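Local structure of HD superfamily hydrolase (Clostridium acetobutylicum ATCC 824, 3CCG) at residues Y38-H52 with S120-I132. The protein probably hydrolyses diadenosine tetraphosphate symmetrically to two molecules of ADP, as an HD-domain phosphohydrolase that binds iron at its metal centre. Sequence-based numbering, arbitrary orientation.
Sequences YNEDTEKARIAGLVH and SLLEKIIYIADYI. With FE (Fe (III) ion), chain C.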
ATOM      1  N   TYR A  38     -17.920  11.326 -20.976  1.00 16.49           N
ATOM      2  CA  TYR A  38     -18.450  11.186 -19.632  1.00 18.03           C
ATOM      3  C   TYR A  38     -19.240  12.381 -19.103  1.00 18.03           C
ATOM      4  O   TYR A  38     -19.634  12.440 -17.949  1.00 18.79           O
ATOM      5  CB  TYR A  38     -17.294  10.795 -18.659  1.00 17.41           C
ATOM      6  CG  TYR A  38     -16.757   9.395 -18.916  1.00 21.39           C
ATOM      7  CD1 TYR A  38     -17.444   8.265 -18.458  1.00 22.36           C
ATOM      8  CD2 TYR A  38     -15.549   9.187 -19.572  1.00 13.79           C
ATOM      9  CE1 TYR A  38     -16.976   7.007 -18.701  1.00 22.67           C
ATOM     10  CE2 TYR A  38     -15.070   7.890 -19.828  1.00 18.14           C
ATOM     11  CZ  TYR A  38     -15.809   6.804 -19.377  1.00 19.35           C
ATOM     12  OH  TYR A  38     -15.331   5.543 -19.600  1.00 21.96           O
ATOM     13  N   ASN A  39     -19.467  13.373 -19.958  0.50 18.67           N
ATOM     14  CA  ASN A  39     -20.247  14.549 -19.573  0.50 20.89           C
ATOM     15  C   ASN A  39     -19.578  15.441 -18.508  0.50 19.27           C
ATOM     16  O   ASN A  39     -20.226  16.041 -17.648  0.50 20.64           O
ATOM     17  CB  ASN A  39     -21.652  14.118 -19.117  0.50 22.05           C
ATOM     18  CG  ASN A  39     -22.639  15.279 -19.067  0.50 24.01           C
ATOM     19  OD1 ASN A  39     -22.497  16.261 -19.790  0.50 25.51           O
ATOM     20  ND2 ASN A  39     -23.651  15.163 -18.214  0.50 29.81           N
ATOM     21  N   GLU A  40     -18.252  15.531 -18.576  1.00 17.19           N
ATOM     22  CA  GLU A  40     -17.532  16.412 -17.695  1.00 16.83           C
ATOM     23  C   GLU A  40     -17.371  17.761 -18.466  1.00 14.75           C
ATOM     24  O   GLU A  40     -17.403  17.823 -19.708  1.00 15.69           O
ATOM     25  CB  GLU A  40     -16.171  15.820 -17.276  1.00 16.13           C
ATOM     26  CG  GLU A  40     -15.341  16.673 -16.347  1.00 16.43           C
ATOM     27  CD  GLU A  40     -16.108  17.058 -15.118  1.00 17.06           C
ATOM     28  OE1 GLU A  40     -16.302  16.211 -14.207  1.00 20.08           O
ATOM     29  OE2 GLU A  40     -16.601  18.211 -15.052  1.00 21.93           O
ATOM     30  N   ASP A  41     -17.222  18.814 -17.695  1.00 14.78           N
ATOM     31  CA  ASP A  41     -17.005  20.160 -18.246  1.00 14.40           C
ATOM     32  C   ASP A  41     -15.790  20.190 -19.146  1.00 15.88           C
ATOM     33  O   ASP A  41     -14.674  19.844 -18.709  1.00 16.08           O
ATOM     34  CB  ASP A  41     -16.915  21.212 -17.149  1.00 15.60           C
ATOM     35  CG  ASP A  41     -16.804  22.594 -17.687  1.00 19.41           C
ATOM     36  OD1 ASP A  41     -15.720  23.020 -18.021  1.00 19.95           O
ATOM     37  OD2 ASP A  41     -17.846  23.241 -17.849  1.00 27.77           O
ATOM     38  N   THR A  42     -15.929  20.632 -20.385  1.00 16.16           N
ATOM     39  CA  THR A  42     -14.802  20.516 -21.290  1.00 17.45           C
ATOM     40  C   THR A  42     -13.670  21.488 -20.976  1.00 15.17           C
ATOM     41  O   THR A  42     -12.510  21.144 -21.214  1.00 15.16           O
ATOM     42  CB  THR A  42     -15.229  20.619 -22.819  1.00 24.76           C
ATOM     43  OG1 THR A  42     -15.461  21.941 -23.143  1.00 27.01           O
ATOM     44  CG2 THR A  42     -16.486  19.905 -23.149  1.00 20.71           C
ATOM     45  N   GLU A  43     -13.994  22.658 -20.465  1.00 15.55           N
ATOM     46  CA  GLU A  43     -12.955  23.648 -20.187  1.00 14.90           C
ATOM     47  C   GLU A  43     -12.184  23.258 -18.916  1.00 13.93           C
ATOM     48  O   GLU A  43     -10.986  23.467 -18.851  1.00 14.48           O
ATOM     49  CB  GLU A  43     -13.511  25.073 -20.117  1.00 19.32           C
ATOM     50  CG  GLU A  43     -12.428  26.123 -20.358  1.00 20.61           C
ATOM     51  CD  GLU A  43     -11.784  26.129 -21.776  1.00 33.37           C
ATOM     52  OE1 GLU A  43     -12.231  25.382 -22.695  1.00 28.09           O
ATOM     53  OE2 GLU A  43     -10.814  26.914 -21.962  1.00 35.56           O
ATOM     54  N   LYS A  44     -12.870  22.716 -17.923  1.00 14.15           N
ATOM     55  CA  LYS A  44     -12.146  22.169 -16.747  1.00 15.43           C
ATOM     56  C   LYS A  44     -11.151  21.090 -17.207  1.00 12.96           C
ATOM     57  O   LYS A  44      -9.985  21.031 -16.730  1.00 12.45           O
ATOM     58  CB  LYS A  44     -13.116  21.597 -15.709  1.00 14.39           C
ATOM     59  CG  LYS A  44     -13.807  22.669 -14.885  1.00 17.79           C
ATOM     60  CD  LYS A  44     -14.956  22.203 -13.977  1.00 26.06           C
ATOM     61  CE  LYS A  44     -14.608  21.165 -12.962  1.00 29.71           C
ATOM     62  NZ  LYS A  44     -15.761  20.745 -12.018  1.00 21.26           N
ATOM     63  N   ALA A  45     -11.602  20.200 -18.100  1.00 12.54           N
ATOM     64  CA  ALA A  45     -10.771  19.141 -18.622  1.00 13.32           C
ATOM     65  C   ALA A  45      -9.591  19.735 -19.394  1.00 12.93           C
ATOM     66  O   ALA A  45      -8.433  19.327 -19.252  1.00 12.21           O
ATOM     67  CB  ALA A  45     -11.557  18.200 -19.506  1.00 15.67           C
ATOM     68  N   ARG A  46      -9.876  20.682 -20.279  0.50 11.67           N
ATOM     69  CA  ARG A  46      -8.810  21.326 -21.089  0.50 10.09           C
ATOM     70  C   ARG A  46      -7.741  22.020 -20.221  0.50 10.26           C
ATOM     71  O   ARG A  46      -6.536  21.892 -20.472  0.50 10.28           O
ATOM     72  CB  ARG A  46      -9.421  22.349 -22.083  0.50 11.56           C
ATOM     73  CG  ARG A  46      -8.392  23.064 -23.026  0.50 11.98           C
ATOM     74  CD  ARG A  46      -9.006  24.222 -23.855  0.50 11.12           C
ATOM     75  NE  ARG A  46     -10.267  23.769 -24.422  0.50 12.95           N
ATOM     76  CZ  ARG A  46     -10.360  22.959 -25.469  0.50 13.07           C
ATOM     77  NH1 ARG A  46      -9.264  22.567 -26.088  0.50 14.92           N
ATOM     78  NH2 ARG A  46     -11.544  22.566 -25.916  0.50 19.13           N
ATOM     79  N   ILE A  47      -8.154  22.801 -19.235  1.00 13.22           N
ATOM     80  CA  ILE A  47      -7.147  23.528 -18.425  1.00 14.11           C
ATOM     81  C   ILE A  47      -6.389  22.568 -17.508  1.00 14.02           C
ATOM     82  O   ILE A  47      -5.188  22.655 -17.403  1.00 13.73           O
ATOM     83  CB  ILE A  47      -7.743  24.673 -17.631  1.00 15.65           C
ATOM     84  CG1 ILE A  47      -8.397  25.701 -18.544  1.00 24.59           C
ATOM     85  CG2 ILE A  47      -6.673  25.422 -16.742  1.00 17.10           C
ATOM     86  CD1 ILE A  47      -9.379  26.574 -17.769  1.00 38.73           C
ATOM     87  N   ALA A  48      -7.096  21.654 -16.859  1.00 12.30           N
ATOM     88  CA  ALA A  48      -6.391  20.736 -15.990  1.00 11.76           C
ATOM     89  C   ALA A  48      -5.431  19.895 -16.801  1.00 10.91           C
ATOM     90  O   ALA A  48      -4.298  19.655 -16.385  1.00 11.26           O
ATOM     91  CB  ALA A  48      -7.411  19.855 -15.250  1.00 11.95           C
ATOM     92  N   GLY A  49      -5.833  19.404 -17.974  1.00 11.22           N
ATOM     93  CA  GLY A  49      -4.951  18.595 -18.784  1.00 10.37           C
ATOM     94  C   GLY A  49      -3.746  19.391 -19.292  1.00 12.11           C
ATOM     95  O   GLY A  49      -2.597  18.938 -19.313  1.00 12.53           O
ATOM     96  N   LEU A  50      -4.008  20.630 -19.707  1.00 12.54           N
ATOM     97  CA  LEU A  50      -2.941  21.463 -20.197  1.00 12.57           C
ATOM     98  C   LEU A  50      -1.856  21.728 -19.140  1.00 11.58           C
ATOM     99  O   LEU A  50      -0.667  21.656 -19.465  1.00 13.34           O
ATOM    100  CB  LEU A  50      -3.488  22.795 -20.715  1.00 13.67           C
ATOM    101  CG  LEU A  50      -2.467  23.794 -21.316  1.00 14.62           C
ATOM    102  CD1 LEU A  50      -1.699  23.189 -22.488  1.00 19.62           C
ATOM    103  CD2 LEU A  50      -3.194  25.085 -21.683  1.00 18.91           C
ATOM    104  N   VAL A  51      -2.272  22.033 -17.916  1.00 13.02           N
ATOM    105  CA  VAL A  51      -1.314  22.497 -16.907  1.00 12.90           C
ATOM    106  C   VAL A  51      -0.888  21.452 -15.889  1.00 13.54           C
ATOM    107  O   VAL A  51      -0.040  21.723 -15.042  1.00 12.66           O
ATOM    108  CB  VAL A  51      -1.845  23.734 -16.172  1.00 14.82           C
ATOM    109  CG1 VAL A  51      -2.325  24.815 -17.179  1.00 13.68           C
ATOM    110  CG2 VAL A  51      -2.950  23.384 -15.241  1.00 16.79           C
ATOM    111  N   HIS A  52      -1.345  20.226 -16.045  1.00 12.98           N
ATOM    112  CA  HIS A  52      -1.155  19.197 -15.004  1.00 12.86           C
ATOM    113  C   HIS A  52       0.327  18.983 -14.687  1.00 11.14           C
ATOM    114  O   HIS A  52       0.639  18.660 -13.526  1.00 10.93           O
ATOM    115  CB  HIS A  52      -1.799  17.863 -15.378  1.00 14.11           C
ATOM    116  CG  HIS A  52      -1.000  17.063 -16.341  1.00 13.92           C
ATOM    117  ND1 HIS A  52      -0.898  17.328 -17.701  1.00 13.50           N
ATOM    118  CD2 HIS A  52      -0.209  15.994 -16.124  1.00 12.88           C
ATOM    119  CE1 HIS A  52      -0.100  16.439 -18.258  1.00 12.90           C
ATOM    120  NE2 HIS A  52       0.354  15.628 -17.319  1.00 14.46           N
ATOM    121  N   SER A 120     -12.880  12.682  -8.052  1.00 13.43           N
ATOM    122  CA  SER A 120     -13.918  13.209  -8.899  1.00 12.27           C
ATOM    123  C   SER A 120     -13.736  12.652 -10.311  1.00 13.74           C
ATOM    124  O   SER A 120     -12.671  12.168 -10.710  1.00 13.39           O
ATOM    125  CB  SER A 120     -13.852  14.739  -8.920  1.00 14.51           C
ATOM    126  OG  SER A 120     -12.770  15.172  -9.749  1.00 12.97           O
ATOM    127  N   LEU A 121     -14.785  12.809 -11.111  1.00 14.77           N
ATOM    128  CA  LEU A 121     -14.737  12.437 -12.484  1.00 13.60           C
ATOM    129  C   LEU A 121     -13.560  13.164 -13.178  1.00 11.17           C
ATOM    130  O   LEU A 121     -12.818  12.526 -13.934  1.00 13.45           O
ATOM    131  CB  LEU A 121     -16.080  12.763 -13.146  1.00 14.93           C
ATOM    132  CG  LEU A 121     -16.101  12.529 -14.643  1.00 14.54           C
ATOM    133  CD1 LEU A 121     -15.707  11.105 -15.069  1.00 14.41           C
ATOM    134  CD2 LEU A 121     -17.477  12.948 -15.199  1.00 17.37           C
ATOM    135  N   LEU A 122     -13.371  14.463 -12.897  1.00 13.63           N
ATOM    136  CA  LEU A 122     -12.268  15.228 -13.537  1.00 12.98           C
ATOM    137  C   LEU A 122     -10.909  14.650 -13.104  1.00 11.53           C
ATOM    138  O   LEU A 122     -10.029  14.464 -13.927  1.00 11.60           O
ATOM    139  CB  LEU A 122     -12.359  16.698 -13.229  1.00 13.92           C
ATOM    140  CG  LEU A 122     -11.256  17.585 -13.844  1.00 11.86           C
ATOM    141  CD1 LEU A 122     -11.425  17.561 -15.409  1.00 12.32           C
ATOM    142  CD2 LEU A 122     -11.321  18.987 -13.218  1.00 13.94           C
ATOM    143  N   GLU A 123     -10.766  14.356 -11.817  1.00 12.49           N
ATOM    144  CA  GLU A 123      -9.517  13.776 -11.334  1.00 11.88           C
ATOM    145  C   GLU A 123      -9.193  12.471 -12.067  1.00 10.19           C
ATOM    146  O   GLU A 123      -8.057  12.228 -12.475  1.00 11.44           O
ATOM    147  CB  GLU A 123      -9.605  13.487  -9.843  1.00 10.99           C
ATOM    148  CG  GLU A 123      -9.558  14.649  -8.934  1.00 12.02           C
ATOM    149  CD  GLU A 123      -9.782  14.267  -7.488  1.00 13.15           C
ATOM    150  OE1 GLU A 123      -8.887  13.561  -6.957  1.00 15.89           O
ATOM    151  OE2 GLU A 123     -10.835  14.613  -6.905  1.00 14.74           O
ATOM    152  N   LYS A 124     -10.217  11.616 -12.268  1.00 10.67           N
ATOM    153  CA  LYS A 124     -10.032  10.366 -12.949  1.00 11.87           C
ATOM    154  C   LYS A 124      -9.581  10.561 -14.425  1.00  9.29           C
ATOM    155  O   LYS A 124      -8.733   9.874 -14.944  1.00 12.70           O
ATOM    156  CB  LYS A 124     -11.267   9.485 -12.897  1.00 11.80           C
ATOM    157  CG  LYS A 124     -11.709   9.149 -11.491  1.00 14.97           C
ATOM    158  CD  LYS A 124     -12.950   8.268 -11.496  1.00 16.46           C
ATOM    159  CE  LYS A 124     -13.344   7.890 -10.074  1.00 19.58           C
ATOM    160  NZ  LYS A 124     -14.662   7.150 -10.040  1.00 18.10           N
ATOM    161  N   ILE A 125     -10.291  11.487 -15.096  1.00 11.11           N
ATOM    162  CA  ILE A 125     -10.002  11.810 -16.493  1.00 12.00           C
ATOM    163  C   ILE A 125      -8.527  12.280 -16.664  1.00 10.76           C
ATOM    164  O   ILE A 125      -7.808  11.834 -17.584  1.00 12.82           O
ATOM    165  CB  ILE A 125     -11.001  12.864 -17.000  1.00 12.82           C
ATOM    166  CG1 ILE A 125     -12.380  12.218 -17.178  1.00 13.10           C
ATOM    167  CG2 ILE A 125     -10.508  13.431 -18.309  1.00 13.51           C
ATOM    168  CD1 ILE A 125     -13.515  13.181 -17.615  1.00 15.22           C
ATOM    169  N   ILE A 126      -8.059  13.146 -15.740  1.00 11.51           N
ATOM    170  CA  ILE A 126      -6.707  13.718 -15.877  1.00 11.45           C
ATOM    171  C   ILE A 126      -5.680  12.616 -15.584  1.00 11.41           C
ATOM    172  O   ILE A 126      -4.701  12.416 -16.321  1.00 11.37           O
ATOM    173  CB  ILE A 126      -6.502  14.969 -15.016  1.00 12.29           C
ATOM    174  CG1 ILE A 126      -7.497  16.071 -15.468  1.00 12.64           C
ATOM    175  CG2 ILE A 126      -5.057  15.427 -15.082  1.00 12.98           C
ATOM    176  CD1 ILE A 126      -7.542  16.360 -16.984  1.00 11.50           C
ATOM    177  N   TYR A 127      -5.948  11.848 -14.545  1.00 11.93           N
ATOM    178  CA  TYR A 127      -5.067  10.742 -14.201  1.00 12.03           C
ATOM    179  C   TYR A 127      -4.880   9.756 -15.384  1.00 11.24           C
ATOM    180  O   TYR A 127      -3.759   9.406 -15.767  1.00 12.42           O
ATOM    181  CB  TYR A 127      -5.577  10.022 -12.931  1.00 12.04           C
ATOM    182  CG  TYR A 127      -4.793   8.762 -12.608  1.00 13.83           C
ATOM    183  CD1 TYR A 127      -5.085   7.605 -13.284  1.00 14.70           C
ATOM    184  CD2 TYR A 127      -3.708   8.767 -11.742  1.00 12.49           C
ATOM    185  CE1 TYR A 127      -4.390   6.464 -13.082  1.00 17.95           C
ATOM    186  CE2 TYR A 127      -2.972   7.608 -11.536  1.00 17.27           C
ATOM    187  CZ  TYR A 127      -3.312   6.472 -12.243  1.00 18.41           C
ATOM    188  OH  TYR A 127      -2.667   5.240 -12.074  1.00 21.08           O
ATOM    189  N   ILE A 128      -5.990   9.332 -15.973  1.00 11.32           N
ATOM    190  CA  ILE A 128      -5.879   8.334 -17.037  1.00 13.30           C
ATOM    191  C   ILE A 128      -5.388   8.926 -18.358  1.00 13.12           C
ATOM    192  O   ILE A 128      -4.672   8.271 -19.122  1.00 13.43           O
ATOM    193  CB  ILE A 128      -7.211   7.556 -17.195  1.00 12.83           C
ATOM    194  CG1 ILE A 128      -6.916   6.152 -17.744  1.00 18.41           C
ATOM    195  CG2 ILE A 128      -8.213   8.326 -18.005  1.00 17.39           C
ATOM    196  CD1 ILE A 128      -6.235   5.204 -16.701  1.00 16.95           C
ATOM    197  N   ALA A 129      -5.727  10.192 -18.582  1.00 14.26           N
ATOM    198  CA  ALA A 129      -5.297  10.868 -19.818  1.00 11.96           C
ATOM    199  C   ALA A 129      -3.807  10.873 -19.951  1.00 12.68           C
ATOM    200  O   ALA A 129      -3.277  10.696 -21.057  1.00 14.11           O
ATOM    201  CB  ALA A 129      -5.837  12.318 -19.881  1.00 12.54           C
ATOM    202  N   ASP A 130      -3.112  10.978 -18.818  1.00 14.25           N
ATOM    203  CA  ASP A 130      -1.667  10.963 -18.853  1.00 16.26           C
ATOM    204  C   ASP A 130      -1.098   9.649 -19.471  1.00 17.13           C
ATOM    205  O   ASP A 130      -0.126   9.664 -20.220  1.00 20.31           O
ATOM    206  CB  ASP A 130      -1.154  11.170 -17.430  1.00 19.20           C
ATOM    207  CG  ASP A 130       0.311  11.484 -17.395  1.00 28.58           C
ATOM    208  OD1 ASP A 130       0.753  12.266 -18.230  1.00 28.76           O
ATOM    209  OD2 ASP A 130       0.995  10.993 -16.486  1.00 32.93           O
ATOM    210  N   TYR A 131      -1.753   8.539 -19.158  1.00 15.33           N
ATOM    211  CA  TYR A 131      -1.398   7.197 -19.650  1.00 18.24           C
ATOM    212  C   TYR A 131      -1.810   6.889 -21.085  1.00 19.60           C
ATOM    213  O   TYR A 131      -1.150   6.142 -21.774  1.00 22.22           O
ATOM    214  CB  TYR A 131      -2.017   6.121 -18.728  1.00 19.35           C
ATOM    215  CG  TYR A 131      -1.323   6.020 -17.403  1.00 21.48           C
ATOM    216  CD1 TYR A 131      -1.680   6.836 -16.328  1.00 20.62           C
ATOM    217  CD2 TYR A 131      -0.274   5.141 -17.230  1.00 27.31           C
ATOM    218  CE1 TYR A 131      -1.000   6.757 -15.116  1.00 31.34           C
ATOM    219  CE2 TYR A 131       0.410   5.075 -16.040  1.00 27.92           C
ATOM    220  CZ  TYR A 131       0.040   5.872 -14.982  1.00 33.44           C
ATOM    221  OH  TYR A 131       0.749   5.770 -13.790  1.00 31.99           O
ATOM    222  N   ILE A 132      -2.925   7.443 -21.526  1.00 15.45           N
ATOM    223  CA  ILE A 132      -3.466   7.042 -22.817  1.00 18.40           C
ATOM    224  C   ILE A 132      -3.393   8.097 -23.949  1.00 18.37           C
ATOM    225  O   ILE A 132      -3.910   7.851 -25.052  1.00 18.73           O
ATOM    226  CB  ILE A 132      -4.945   6.571 -22.636  1.00 18.45           C
ATOM    227  CG1 ILE A 132      -5.867   7.715 -22.223  1.00 17.70           C
ATOM    228  CG2 ILE A 132      -5.040   5.379 -21.631  1.00 17.75           C
ATOM    229  CD1 ILE A 132      -7.339   7.462 -22.340  1.00 18.70           C
TER
HETATM  230 FE    FE C 191       2.081  13.794 -17.473  0.75 18.91          FE
HETATM  231  O   HOH W   1     -15.419  16.268 -11.656  1.00 14.15           O
HETATM  232  O   HOH W   2       1.742  13.587 -15.808  1.00 13.67           O
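His-52 and Asp-130 meet at an iron ion where helices 42-51 and 121-132 of the all-helical HD domain pack together; His-52, at the end of the first segment, and Asp-130, on the second, supply two of the four ligands of the H...HD...D motif, and His-23 and Asp-53 complete it. The helix axes approach to 9.9 Å and cross at -46°, and the interface behind the metal is apolar. Ile-126 packs there: CG1 sits on Ala-48 CB at 3.8 Å, CD1 lies 3.6 Å from Gly-49 N, and CG2 rests against His-52 CB. One turn earlier, Leu-122 sets its two methyls on helix 42-51, CD1 3.6 Å from Ala-45 CA and CD2 against CB and CE of Lys-44, whose ammonium group turns to Asp-104. Glu-40 lies across the start of helix 121-132, its CB on Ile-125 CD1 and its carboxylate passing Leu-121. Glu-40 OE1 accepts a hydrogen bond from a water that in turn accepts from Leu-122 N, so the first turn of that helix is tied to the loop through solvent. At the metal end, His-52 ND1 donates to Gly-49 O (2.8 Å), a bond in the ring plane that helps hold the ring with NE2 toward the iron. His-52 NE2 binds the metal at 2.5 Å. Asp-130 extends its carboxylate to the same ion, its chi1 of -167° placing CG opposite the backbone N, and OD1 coordinates the iron at 2.2 Å.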